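Local structure of EvdO1 (Micromonospora carbonacea, 4XBZ) at residues Asn201-Asp206 / Leu241-Ala246; Leu128-Gln133 / Leu235-Ile240; Pro141-Met146 / Leu270-Ala275; Glu47-Phe52 / Glu132-Pro137. The protein probably catalyses an oxidative cyclization in orthosomycin biosynthesis as a metal-dependent oxygenase of the phytanoyl-CoA dioxygenase family, here with nickel bound. All coordinates share one frame; numbering follows the deposited sequence.

All four contacts are formed by buried or partly buried side chains, so they differ more in chemistry than in depth. Interactions 2 and 4 share helix 125-134 and have centres about 7 Å apart; Leu237 of interaction 2 touches Leu134 of interaction 4, and both contacts are apolar, with methyls meeting methyls in interaction 2 and a CH-pi contact added in interaction 4. Interaction 2 lies nearest the chain centre; interactions 1, 2 and 4 all have residues within reach of the second subunit. Interaction 1 continues from the strand of interaction 2 to the nickel ligand His244 and mixes a CA-H...O contact, polar side chains lying alongside and a loose Trp-Leu touch. Interaction 3, on the same main sheet as interaction 2, is largely aromatic.

Interaction 1: residues Asn201-Asp206 / Leu241-Ala246; sequences NYWGDD and LTLHGA. With NI (nickel (II) ion), chain I.
Asn201 and Leu241 are packed backbone to backbone: the CA of Asn201 approaches the O of Leu241 at 3.4 Å in a CA-H...O contact, and their CB atoms are 3.9 Å apart. The same O also accepts a hydrogen bond from Arg161 NE. Asn201 and Thr242 run side by side, the CB of Asn201 lying 3.7 Å from OG1 of Thr242. CG of Asn201 stands between its own N and carbonyl carbon (chi1 42°), which keeps the amide alongside that hydroxyl; ND2 is held by the O of Gly174 and OG1 by the O of Gly56. The 241-246 segment links strand 235-239 of the larger sheet to strand 244-246 of the smaller one in the double-stranded beta helix, where His244 binds nickel through NE2 at 2.3 Å, completing a two-histidine, one-carboxylate facial triad with His160 and Asp162. ND1 of His244 donates to the O of Thr242 at 2.8 Å (N-H...O 160°), almost within the ring plane, so both ring nitrogens are engaged and the ring's rotation is fixed. Between the two segments packing is looser at Trp203, whose CZ3 meets CD2 of Leu243 obliquely at 4.4 Å, though helix 205-217 also packs on this ring. Past Gly204, that helix's N-cap, Asp205 and Asp206 are solvent-exposed.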
loop_
_atom_site.group_PDB
_atom_site.type_symbol
_atom_site.label_atom_id
_atom_site.label_comp_id
_atom_site.label_asym_id
_atom_site.label_seq_id
_atom_site.Cartn_x
_atom_site.Cartn_y
_atom_site.Cartn_z
ATOM N N ASN A 201 -7.285 7.689 10.274
ATOM C CA ASN A 201 -5.878 7.352 9.995
ATOM C C ASN A 201 -5.091 8.494 9.346
ATOM O O ASN A 201 -3.866 8.414 9.265
ATOM C CB ASN A 201 -5.772 6.111 9.098
ATOM C CG ASN A 201 -6.795 6.118 7.975
ATOM O OD1 ASN A 201 -7.978 6.266 8.239
ATOM N ND2 ASN A 201 -6.345 5.964 6.716
ATOM N N TYR A 202 -5.769 9.541 8.874
ATOM C CA TYR A 202 -5.045 10.709 8.354
ATOM C C TYR A 202 -5.074 11.951 9.265
ATOM O O TYR A 202 -4.543 13.001 8.903
ATOM C CB TYR A 202 -5.582 11.095 6.970
ATOM C CG TYR A 202 -5.373 10.036 5.920
ATOM C CD1 TYR A 202 -4.109 9.805 5.375
ATOM C CD2 TYR A 202 -6.436 9.267 5.457
ATOM C CE1 TYR A 202 -3.910 8.831 4.405
ATOM C CE2 TYR A 202 -6.243 8.292 4.479
ATOM C CZ TYR A 202 -4.981 8.082 3.964
ATOM O OH TYR A 202 -4.779 7.124 2.997
ATOM N N TRP A 203 -5.691 11.847 10.440
ATOM C CA TRP A 203 -5.793 13.001 11.336
ATOM C C TRP A 203 -4.442 13.382 11.926
ATOM O O TRP A 203 -3.676 12.516 12.358
ATOM C CB TRP A 203 -6.781 12.727 12.485
ATOM C CG TRP A 203 -8.226 12.636 12.079
ATOM C CD1 TRP A 203 -8.746 12.815 10.829
ATOM C CD2 TRP A 203 -9.333 12.340 12.934
ATOM N NE1 TRP A 203 -10.106 12.635 10.850
ATOM C CE2 TRP A 203 -10.495 12.353 12.132
ATOM C CE3 TRP A 203 -9.458 12.058 14.302
ATOM C CZ2 TRP A 203 -11.762 12.098 12.653
ATOM C CZ3 TRP A 203 -10.708 11.805 14.813
ATOM C CH2 TRP A 203 -11.850 11.820 13.989
ATOM N N GLY A 204 -4.152 14.679 11.962
ATOM C CA GLY A 204 -2.976 15.161 12.662
ATOM C C GLY A 204 -3.113 14.879 14.147
ATOM O O GLY A 204 -4.203 14.590 14.612
ATOM N N ASP A 205 -2.010 14.960 14.882
ATOM C CA ASP A 205 -2.016 14.683 16.315
ATOM C C ASP A 205 -3.042 15.510 17.096
ATOM O O ASP A 205 -3.712 14.977 17.985
ATOM C CB ASP A 205 -0.618 14.904 16.894
ATOM C CG ASP A 205 0.337 13.779 16.534
ATOM O OD1 ASP A 205 0.041 13.047 15.567
ATOM O OD2 ASP A 205 1.383 13.620 17.203
ATOM N N ASP A 206 -3.176 16.793 16.761
ATOM C CA ASP A 206 -4.068 17.702 17.494
ATOM C C ASP A 206 -5.516 17.255 17.400
ATOM O O ASP A 206 -6.216 17.134 18.411
ATOM C CB ASP A 206 -3.963 19.127 16.960
ATOM C CG ASP A 206 -2.576 19.455 16.463
ATOM O OD1 ASP A 206 -1.598 18.955 17.074
ATOM O OD2 ASP A 206 -2.467 20.178 15.442
ATOM N N LEU A 241 -3.412 3.530 12.773
ATOM C CA LEU A 241 -3.686 4.954 12.972
ATOM C C LEU A 241 -5.195 5.258 12.991
ATOM O O LEU A 241 -5.619 6.388 13.282
ATOM C CB LEU A 241 -3.007 5.788 11.867
ATOM C CG LEU A 241 -1.477 5.714 11.751
ATOM C CD1 LEU A 241 -0.908 6.618 10.641
ATOM C CD2 LEU A 241 -0.867 6.063 13.080
ATOM N N THR A 242 -6.012 4.265 12.645
ATOM C CA THR A 242 -7.456 4.450 12.736
ATOM C C THR A 242 -7.883 4.398 14.194
ATOM O O THR A 242 -7.625 3.415 14.886
ATOM C CB THR A 242 -8.236 3.399 11.946
ATOM O OG1 THR A 242 -7.756 3.362 10.597
ATOM C CG2 THR A 242 -9.731 3.732 11.959
ATOM N N LEU A 243 -8.518 5.472 14.649
ATOM C CA LEU A 243 -9.084 5.543 15.991
ATOM C C LEU A 243 -10.157 4.472 16.174
ATOM O O LEU A 243 -11.072 4.359 15.357
ATOM C CB LEU A 243 -9.666 6.936 16.254
ATOM C CG LEU A 243 -9.915 7.258 17.728
ATOM C CD1 LEU A 243 -8.601 7.259 18.487
ATOM C CD2 LEU A 243 -10.628 8.596 17.892
ATOM N N HIS A 244 -10.022 3.662 17.226
ATOM C CA HIS A 244 -11.039 2.650 17.521
ATOM C C HIS A 244 -11.247 2.402 19.013
ATOM O O HIS A 244 -10.447 2.821 19.849
ATOM C CB HIS A 244 -10.713 1.318 16.830
ATOM C CG HIS A 244 -9.349 0.788 17.137
ATOM N ND1 HIS A 244 -8.196 1.399 16.692
ATOM C CD2 HIS A 244 -8.953 -0.306 17.829
ATOM C CE1 HIS A 244 -7.148 0.711 17.104
ATOM N NE2 HIS A 244 -7.581 -0.331 17.790
ATOM N N GLY A 245 -12.335 1.703 19.325
ATOM C CA GLY A 245 -12.735 1.458 20.699
ATOM C C GLY A 245 -13.957 0.561 20.774
ATOM O O GLY A 245 -14.509 0.137 19.752
ATOM N N ALA A 246 -14.394 0.268 21.988
ATOM C CA ALA A 246 -15.508 -0.657 22.167
ATOM C C ALA A 246 -16.265 -0.299 23.431
ATOM O O ALA A 246 -15.672 0.246 24.362
ATOM C CB ALA A 246 -15.005 -2.103 22.213
HETATM NI NI NI I . -6.358 -1.478 19.412
#

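Interaction 2: residues Leu128-Gln133 / Leu235-Ile240; sequences LRIMEQ and LLLHNI
Met131 on helix 125-134 and Leu237 on strand 235-239 have the nearest CA atoms of the two segments, 9.3 Å apart, a spacing that side chains must fill. Leu237 does so from the strand with one methyl for each helix residue. Its CD2 meets CE of Met131 tip to tip at 3.4 Å, tighter than usual van der Waals contact between carbons. The Met131 chain bends at chi2 (-59°) and again at chi3 (93°), and this double turn swings the terminal methyl round to the strand although the side chain does not leave the helix in that direction. The other methyl, CD1 of Leu237, lies 3.9 Å from CG2 of Ile130, and these two side chains cross obliquely. The branch of Ile130 that makes the contact is thus the short CG2 arm. All three residues are buried, and the join is wholly apolar. Strand 235-239 belongs to the main sheet of the double-stranded beta helix, between strands 57-61 and 179-184. Leu237 also packs on Leu58 and Val60 of the former, while Met131 touches Tyr261 of strand 256-263, so helix 125-134 lies against one side of this sheet.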
loop_
_atom_site.group_PDB
_atom_site.type_symbol
_atom_site.label_atom_id
_atom_site.label_comp_id
_atom_site.label_asym_id
_atom_site.label_seq_id
_atom_site.Cartn_x
_atom_site.Cartn_y
_atom_site.Cartn_z
ATOM N N LEU A 128 -1.999 -13.632 3.479
ATOM C CA LEU A 128 -0.708 -13.075 3.060
ATOM C C LEU A 128 -0.725 -12.388 1.672
ATOM O O LEU A 128 -0.039 -11.388 1.466
ATOM C CB LEU A 128 0.345 -14.171 3.075
ATOM C CG LEU A 128 0.620 -14.777 4.445
ATOM C CD1 LEU A 128 1.529 -15.989 4.292
ATOM C CD2 LEU A 128 1.259 -13.738 5.365
ATOM N N ARG A 129 -1.522 -12.903 0.736
ATOM C CA ARG A 129 -1.633 -12.247 -0.562
ATOM C C ARG A 129 -2.355 -10.911 -0.449
ATOM O O ARG A 129 -2.063 -9.983 -1.219
ATOM C CB ARG A 129 -2.334 -13.146 -1.591
ATOM C CG ARG A 129 -1.367 -14.141 -2.230
ATOM C CD ARG A 129 -1.868 -14.691 -3.564
ATOM N NE ARG A 129 -2.748 -15.845 -3.411
ATOM C CZ ARG A 129 -2.334 -17.069 -3.085
ATOM N NH1 ARG A 129 -1.046 -17.309 -2.852
ATOM N NH2 ARG A 129 -3.215 -18.059 -2.979
ATOM N N ILE A 130 -3.291 -10.811 0.496
ATOM C CA ILE A 130 -3.945 -9.537 0.762
ATOM C C ILE A 130 -2.953 -8.574 1.392
ATOM O O ILE A 130 -2.824 -7.430 0.940
ATOM C CB ILE A 130 -5.151 -9.668 1.699
ATOM C CG1 ILE A 130 -6.296 -10.413 1.012
ATOM C CG2 ILE A 130 -5.599 -8.281 2.156
ATOM C CD1 ILE A 130 -7.367 -10.884 1.987
ATOM N N MET A 131 -2.271 -9.042 2.441
ATOM C CA MET A 131 -1.227 -8.267 3.107
ATOM C C MET A 131 -0.167 -7.782 2.131
ATOM O O MET A 131 0.265 -6.634 2.197
ATOM C CB MET A 131 -0.559 -9.083 4.226
ATOM C CG MET A 131 -1.405 -9.213 5.504
ATOM S SD MET A 131 -1.823 -7.619 6.266
ATOM C CE MET A 131 -3.410 -7.296 5.519
ATOM N N GLU A 132 0.243 -8.652 1.219
ATOM C CA GLU A 132 1.238 -8.258 0.234
ATOM C C GLU A 132 0.759 -7.116 -0.649
ATOM O O GLU A 132 1.561 -6.271 -1.020
ATOM C CB GLU A 132 1.645 -9.428 -0.653
ATOM C CG GLU A 132 3.029 -9.217 -1.232
ATOM C CD GLU A 132 3.154 -9.654 -2.672
ATOM O OE1 GLU A 132 2.113 -9.686 -3.371
ATOM O OE2 GLU A 132 4.297 -9.973 -3.092
ATOM N N GLN A 133 -0.528 -7.087 -0.992
ATOM C CA GLN A 133 -1.063 -5.980 -1.781
ATOM C C GLN A 133 -1.142 -4.706 -0.939
ATOM O O GLN A 133 -0.969 -3.600 -1.459
ATOM C CB GLN A 133 -2.445 -6.316 -2.365
ATOM C CG GLN A 133 -2.391 -7.095 -3.670
ATOM C CD GLN A 133 -1.503 -6.422 -4.740
ATOM O OE1 GLN A 133 -1.857 -5.371 -5.298
ATOM N NE2 GLN A 133 -0.360 -7.046 -5.045
ATOM N N LEU A 235 -12.481 -11.659 8.854
ATOM C CA LEU A 235 -11.227 -10.957 9.084
ATOM C C LEU A 235 -11.394 -9.440 9.059
ATOM O O LEU A 235 -11.876 -8.868 8.074
ATOM C CB LEU A 235 -10.193 -11.391 8.033
ATOM C CG LEU A 235 -8.976 -10.477 7.858
ATOM C CD1 LEU A 235 -8.044 -10.532 9.053
ATOM C CD2 LEU A 235 -8.236 -10.776 6.552
ATOM N N LEU A 236 -11.001 -8.792 10.145
ATOM C CA LEU A 236 -10.971 -7.337 10.168
ATOM C C LEU A 236 -9.534 -6.811 9.996
ATOM O O LEU A 236 -8.633 -7.121 10.779
ATOM C CB LEU A 236 -11.584 -6.784 11.462
ATOM C CG LEU A 236 -11.632 -5.247 11.532
ATOM C CD1 LEU A 236 -12.620 -4.692 10.527
ATOM C CD2 LEU A 236 -11.949 -4.734 12.936
ATOM N N LEU A 237 -9.344 -6.028 8.941
ATOM C CA LEU A 237 -8.093 -5.332 8.674
ATOM C C LEU A 237 -8.225 -3.910 9.175
ATOM O O LEU A 237 -9.152 -3.191 8.768
ATOM C CB LEU A 237 -7.776 -5.343 7.172
ATOM C CG LEU A 237 -7.686 -6.748 6.566
ATOM C CD1 LEU A 237 -7.735 -6.726 5.045
ATOM C CD2 LEU A 237 -6.434 -7.460 7.076
ATOM N N HIS A 238 -7.329 -3.487 10.063
ATOM C CA HIS A 238 -7.324 -2.073 10.395
ATOM C C HIS A 238 -5.932 -1.459 10.478
ATOM O O HIS A 238 -4.947 -2.072 10.908
ATOM C CB HIS A 238 -8.152 -1.814 11.679
ATOM C CG HIS A 238 -7.421 -1.993 12.977
ATOM N ND1 HIS A 238 -7.586 -3.111 13.770
ATOM C CD2 HIS A 238 -6.633 -1.147 13.681
ATOM C CE1 HIS A 238 -6.882 -2.970 14.882
ATOM N NE2 HIS A 238 -6.291 -1.787 14.851
ATOM N N ASN A 239 -5.884 -0.241 9.959
ATOM C CA ASN A 239 -4.755 0.655 10.056
ATOM C C ASN A 239 -4.564 1.036 11.514
ATOM O O ASN A 239 -5.530 1.425 12.172
ATOM C CB ASN A 239 -5.027 1.884 9.197
ATOM C CG ASN A 239 -3.836 2.797 9.067
ATOM O OD1 ASN A 239 -3.007 2.918 9.971
ATOM N ND2 ASN A 239 -3.763 3.481 7.933
ATOM N N ILE A 240 -3.336 0.923 12.015
ATOM C CA ILE A 240 -3.064 1.201 13.427
ATOM C C ILE A 240 -3.328 2.671 13.788
ATOM O O ILE A 240 -3.455 3.006 14.968
ATOM C CB ILE A 240 -1.604 0.841 13.809
ATOM C CG1 ILE A 240 -0.628 1.541 12.861
ATOM C CG2 ILE A 240 -1.393 -0.675 13.756
ATOM C CD1 ILE A 240 0.609 2.040 13.512
#

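Interaction 3: residues Pro141-Met146 / Leu270-Ala275; sequences PTWDSM and LGPHSA
Trp143 and His273 form the aromatic part of this contact, with the centroids of the indole six-membered ring and the imidazole 5.0 Å apart and their planes inclined at 51°. The two side chains cross, and the far rim of the indole does the touching. CZ3 of Trp143 comes to 3.5 Å from CE1 of His273, and CH2 of Trp143 lies 3.7 Å from the same atom, while NE2 of His273 sits over one face of the indole. CG of Trp143 is anti to the carbonyl carbon (chi1 -80°), and chi2 of -97° turns the indole plane across the side chain, taking its benzo rim toward His273.

Aliphatic groups add to the ring pair. CG of Pro272 reaches the indole edge near its plane, 4.2 Å from CH2 of Trp143, and the peptide bond before this proline is cis. The methyl CG2 of Thr142 makes an oblique van der Waals touch on the imidazole, 4.2 Å from CE1 of His273, while the Thr142 hydroxyl bonds instead to Glu260.

Polar bonds hold the imidazole from outside the pair: ND1 of His273 bonds to Glu267 and NE2 to His328, and together they set its orientation. His328 also stacks on Trp143. The loop 270-275 links helix 264-270 to helix 275-293, and Trp143 stands on strand 139-147, between strands 105-109 and 256-263 in the larger sheet of the double-stranded beta helix; the contact therefore ties the loop between the two helices to that sheet.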
loop_
_atom_site.group_PDB
_atom_site.type_symbol
_atom_site.label_atom_id
_atom_site.label_comp_id
_atom_site.label_asym_id
_atom_site.label_seq_id
_atom_site.Cartn_x
_atom_site.Cartn_y
_atom_site.Cartn_z
ATOM N N PRO A 141 5.791 -10.279 9.536
ATOM C CA PRO A 141 4.896 -10.387 10.698
ATOM C C PRO A 141 5.554 -9.867 11.984
ATOM O O PRO A 141 6.716 -10.187 12.241
ATOM C CB PRO A 141 4.632 -11.890 10.787
ATOM C CG PRO A 141 5.926 -12.515 10.238
ATOM C CD PRO A 141 6.345 -11.585 9.127
ATOM N N THR A 142 4.844 -9.077 12.780
ATOM C CA THR A 142 5.454 -8.530 13.982
ATOM C C THR A 142 4.768 -9.087 15.225
ATOM O O THR A 142 5.030 -10.220 15.622
ATOM C CB THR A 142 5.432 -6.974 13.987
ATOM O OG1 THR A 142 4.094 -6.511 13.799
ATOM C CG2 THR A 142 6.334 -6.392 12.851
ATOM N N TRP A 143 3.908 -8.295 15.847
ATOM C CA TRP A 143 3.099 -8.775 16.944
ATOM C C TRP A 143 2.184 -9.896 16.480
ATOM O O TRP A 143 1.629 -9.844 15.376
ATOM C CB TRP A 143 2.284 -7.623 17.561
ATOM C CG TRP A 143 3.093 -6.765 18.519
ATOM C CD1 TRP A 143 3.129 -6.870 19.895
ATOM C CD2 TRP A 143 3.996 -5.696 18.182
ATOM N NE1 TRP A 143 3.992 -5.933 20.421
ATOM C CE2 TRP A 143 4.535 -5.202 19.395
ATOM C CE3 TRP A 143 4.393 -5.102 16.978
ATOM C CZ2 TRP A 143 5.446 -4.144 19.432
ATOM C CZ3 TRP A 143 5.306 -4.051 17.017
ATOM C CH2 TRP A 143 5.823 -3.583 18.236
ATOM N N ASP A 144 2.058 -10.929 17.310
ATOM C CA ASP A 144 1.051 -11.966 17.106
ATOM C C ASP A 144 0.480 -12.358 18.475
ATOM O O ASP A 144 1.218 -12.599 19.432
ATOM C CB ASP A 144 1.626 -13.179 16.341
ATOM C CG ASP A 144 2.432 -14.146 17.229
ATOM O OD1 ASP A 144 1.806 -14.993 17.905
ATOM O OD2 ASP A 144 3.690 -14.085 17.230
ATOM N N SER A 145 -0.840 -12.399 18.578
ATOM C CA SER A 145 -1.468 -12.616 19.880
ATOM C C SER A 145 -2.926 -13.012 19.749
ATOM O O SER A 145 -3.504 -12.914 18.675
ATOM C CB SER A 145 -1.366 -11.348 20.743
ATOM O OG SER A 145 -2.008 -10.247 20.117
ATOM N N MET A 146 -3.515 -13.455 20.852
ATOM C CA MET A 146 -4.948 -13.617 20.903
ATOM C C MET A 146 -5.503 -12.729 21.995
ATOM O O MET A 146 -4.953 -12.667 23.104
ATOM C CB MET A 146 -5.338 -15.065 21.132
ATOM C CG MET A 146 -6.828 -15.304 20.967
ATOM S SD MET A 146 -7.257 -17.037 21.194
ATOM C CE MET A 146 -6.759 -17.262 22.892
ATOM N N LEU A 270 13.217 2.842 10.480
ATOM C CA LEU A 270 12.531 3.606 11.513
ATOM C C LEU A 270 12.300 2.803 12.791
ATOM O O LEU A 270 11.844 3.357 13.781
ATOM C CB LEU A 270 11.193 4.136 10.984
ATOM C CG LEU A 270 11.229 4.958 9.685
ATOM C CD1 LEU A 270 9.837 5.425 9.325
ATOM C CD2 LEU A 270 12.198 6.151 9.752
ATOM N N GLY A 271 12.632 1.515 12.771
ATOM C CA GLY A 271 12.311 0.620 13.877
ATOM C C GLY A 271 10.847 0.194 13.844
ATOM O O GLY A 271 10.240 0.193 12.767
ATOM N N PRO A 272 10.251 -0.139 15.011
ATOM C CA PRO A 272 10.786 -0.086 16.376
ATOM C C PRO A 272 11.727 -1.216 16.758
ATOM O O PRO A 272 12.334 -1.140 17.820
ATOM C CB PRO A 272 9.521 -0.163 17.244
ATOM C CG PRO A 272 8.539 -0.877 16.411
ATOM C CD PRO A 272 8.805 -0.450 15.009
ATOM N N HIS A 273 11.830 -2.252 15.942
ATOM C CA HIS A 273 12.669 -3.380 16.306
ATOM C C HIS A 273 14.102 -3.203 15.836
ATOM O O HIS A 273 14.379 -2.406 14.942
ATOM C CB HIS A 273 12.116 -4.682 15.733
ATOM C CG HIS A 273 10.744 -5.017 16.216
ATOM N ND1 HIS A 273 9.605 -4.669 15.522
ATOM C CD2 HIS A 273 10.327 -5.672 17.328
ATOM C CE1 HIS A 273 8.545 -5.098 16.183
ATOM N NE2 HIS A 273 8.956 -5.700 17.285
ATOM N N SER A 274 15.005 -3.976 16.435
ATOM C CA SER A 274 16.397 -4.007 16.018
ATOM C C SER A 274 16.493 -4.573 14.603
ATOM O O SER A 274 15.562 -5.210 14.131
ATOM C CB SER A 274 17.222 -4.826 17.011
ATOM O OG SER A 274 16.813 -6.178 17.016
ATOM N N ALA A 275 17.605 -4.324 13.917
ATOM C CA ALA A 275 17.728 -4.710 12.511
ATOM C C ALA A 275 17.686 -6.223 12.339
ATOM O O ALA A 275 17.246 -6.728 11.306
ATOM C CB ALA A 275 19.017 -4.144 11.908
#

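Interaction 4: residues Glu47-Phe52 / Glu132-Pro137; sequences EHVTAF and EQLVGP
Val49, Phe52 and Leu134 make an apolar helix-to-helix contact where helix 46-55 meets the C-terminal end of helix 125-134, against the main sheet of the double-stranded beta helix. The backbones come close, 7.0 Å between the CA atoms of Val49 and Leu134. Leu134 supplies both of its methyls. Its CD2 lies 3.8 Å from CG1 of Val49, the two side chains lying alongside each other and running in opposed directions, and Leu134 CD2 also stands 4.1 Å from CD2 of Phe52. CD1 of Leu134 rests over one face of the Phe52 ring, 4.3 Å from its centroid and 21° off the normal, a CH-pi contact displaced toward the rim at CD2. Val49 and Phe52 are three positions apart on their helix and so present side chains to the same partner; in Phe52, CG is anti to the backbone N (chi1 178°), which carries the ring out to the leucine. Phe52 and Leu134 both also pack on Ile179 and Leu237 of the sheet. Near this core, Leu134 O is bonded by Arg53 of its own chain, and Thr50 OG1 bonds to Glu132 OE2 of the second subunit. With only methyls and a ring face meeting across the contact, its stability presumably comes from burial and shape fit rather than directional bonds.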
loop_
_atom_site.group_PDB
_atom_site.type_symbol
_atom_site.label_atom_id
_atom_site.label_comp_id
_atom_site.label_asym_id
_atom_site.label_seq_id
_atom_site.Cartn_x
_atom_site.Cartn_y
_atom_site.Cartn_z
ATOM N N GLU A 47 -11.215 -1.546 -5.722
ATOM C CA GLU A 47 -12.054 -0.751 -4.822
ATOM C C GLU A 47 -11.798 -1.096 -3.344
ATOM O O GLU A 47 -11.827 -0.217 -2.477
ATOM C CB GLU A 47 -13.542 -0.928 -5.161
ATOM C CG GLU A 47 -14.095 -2.350 -5.038
ATOM C CD GLU A 47 -15.530 -2.473 -5.582
ATOM O OE1 GLU A 47 -16.498 -2.515 -4.776
ATOM O OE2 GLU A 47 -15.685 -2.525 -6.827
ATOM N N HIS A 48 -11.526 -2.370 -3.061
ATOM C CA HIS A 48 -11.228 -2.807 -1.697
ATOM C C HIS A 48 -9.944 -2.149 -1.167
ATOM O O HIS A 48 -9.899 -1.632 -0.044
ATOM C CB HIS A 48 -11.105 -4.339 -1.644
ATOM C CG HIS A 48 -12.354 -5.062 -2.035
ATOM N ND1 HIS A 48 -12.340 -6.230 -2.769
ATOM C CD2 HIS A 48 -13.657 -4.797 -1.780
ATOM C CE1 HIS A 48 -13.577 -6.649 -2.954
ATOM N NE2 HIS A 48 -14.396 -5.799 -2.363
ATOM N N VAL A 49 -8.894 -2.182 -1.974
ATOM C CA VAL A 49 -7.635 -1.558 -1.589
ATOM C C VAL A 49 -7.866 -0.069 -1.333
ATOM O O VAL A 49 -7.421 0.465 -0.313
ATOM C CB VAL A 49 -6.540 -1.752 -2.665
ATOM C CG1 VAL A 49 -5.226 -1.133 -2.203
ATOM C CG2 VAL A 49 -6.349 -3.232 -2.979
ATOM N N THR A 50 -8.602 0.577 -2.239
ATOM C CA THR A 50 -8.925 1.994 -2.115
ATOM C C THR A 50 -9.625 2.259 -0.787
ATOM O O THR A 50 -9.211 3.128 -0.001
ATOM C CB THR A 50 -9.845 2.502 -3.279
ATOM O OG1 THR A 50 -9.171 2.398 -4.536
ATOM C CG2 THR A 50 -10.218 3.944 -3.057
ATOM N N ALA A 51 -10.685 1.499 -0.539
ATOM C CA ALA A 51 -11.469 1.713 0.648
ATOM C C ALA A 51 -10.563 1.531 1.865
ATOM O O ALA A 51 -10.566 2.368 2.772
ATOM C CB ALA A 51 -12.653 0.775 0.686
ATOM N N PHE A 52 -9.743 0.482 1.871
ATOM C CA PHE A 52 -8.830 0.322 3.009
ATOM C C PHE A 52 -7.878 1.506 3.144
ATOM O O PHE A 52 -7.683 2.011 4.246
ATOM C CB PHE A 52 -8.003 -0.954 2.933
ATOM C CG PHE A 52 -7.037 -1.085 4.077
ATOM C CD1 PHE A 52 -7.493 -1.430 5.345
ATOM C CD2 PHE A 52 -5.689 -0.815 3.901
ATOM C CE1 PHE A 52 -6.608 -1.525 6.426
ATOM C CE2 PHE A 52 -4.800 -0.907 4.960
ATOM C CZ PHE A 52 -5.255 -1.263 6.232
ATOM N N GLU A 132 0.243 -8.652 1.219
ATOM C CA GLU A 132 1.238 -8.258 0.234
ATOM C C GLU A 132 0.759 -7.116 -0.649
ATOM O O GLU A 132 1.561 -6.271 -1.020
ATOM C CB GLU A 132 1.645 -9.428 -0.653
ATOM C CG GLU A 132 3.029 -9.217 -1.232
ATOM C CD GLU A 132 3.154 -9.654 -2.672
ATOM O OE1 GLU A 132 2.113 -9.686 -3.371
ATOM O OE2 GLU A 132 4.297 -9.973 -3.092
ATOM N N GLN A 133 -0.528 -7.087 -0.992
ATOM C CA GLN A 133 -1.063 -5.980 -1.781
ATOM C C GLN A 133 -1.142 -4.706 -0.939
ATOM O O GLN A 133 -0.969 -3.600 -1.459
ATOM C CB GLN A 133 -2.445 -6.316 -2.365
ATOM C CG GLN A 133 -2.391 -7.095 -3.670
ATOM C CD GLN A 133 -1.503 -6.422 -4.740
ATOM O OE1 GLN A 133 -1.857 -5.371 -5.298
ATOM N NE2 GLN A 133 -0.360 -7.046 -5.045
ATOM N N LEU A 134 -1.379 -4.860 0.359
ATOM C CA LEU A 134 -1.617 -3.702 1.213
ATOM C C LEU A 134 -0.347 -3.186 1.869
ATOM O O LEU A 134 -0.078 -1.995 1.866
ATOM C CB LEU A 134 -2.660 -4.041 2.278
ATOM C CG LEU A 134 -4.055 -4.403 1.747
ATOM C CD1 LEU A 134 -5.032 -4.637 2.896
ATOM C CD2 LEU A 134 -4.574 -3.319 0.827
ATOM N N VAL A 135 0.433 -4.090 2.436
ATOM C CA VAL A 135 1.646 -3.720 3.135
ATOM C C VAL A 135 2.811 -3.673 2.149
ATOM O O VAL A 135 3.775 -2.941 2.350
ATOM C CB VAL A 135 1.937 -4.725 4.321
ATOM C CG1 VAL A 135 3.286 -4.480 4.954
ATOM C CG2 VAL A 135 0.840 -4.636 5.392
ATOM N N GLY A 136 2.710 -4.435 1.066
ATOM C CA GLY A 136 3.811 -4.541 0.125
ATOM C C GLY A 136 4.547 -5.879 0.165
ATOM O O GLY A 136 4.337 -6.698 1.074
ATOM N N PRO A 137 5.416 -6.105 -0.834
ATOM C CA PRO A 137 6.185 -7.337 -1.054
ATOM C C PRO A 137 7.232 -7.624 0.037
ATOM O O PRO A 137 7.672 -8.765 0.139
ATOM C CB PRO A 137 6.859 -7.081 -2.408
ATOM C CG PRO A 137 6.996 -5.576 -2.472
ATOM C CD PRO A 137 5.713 -5.087 -1.860
#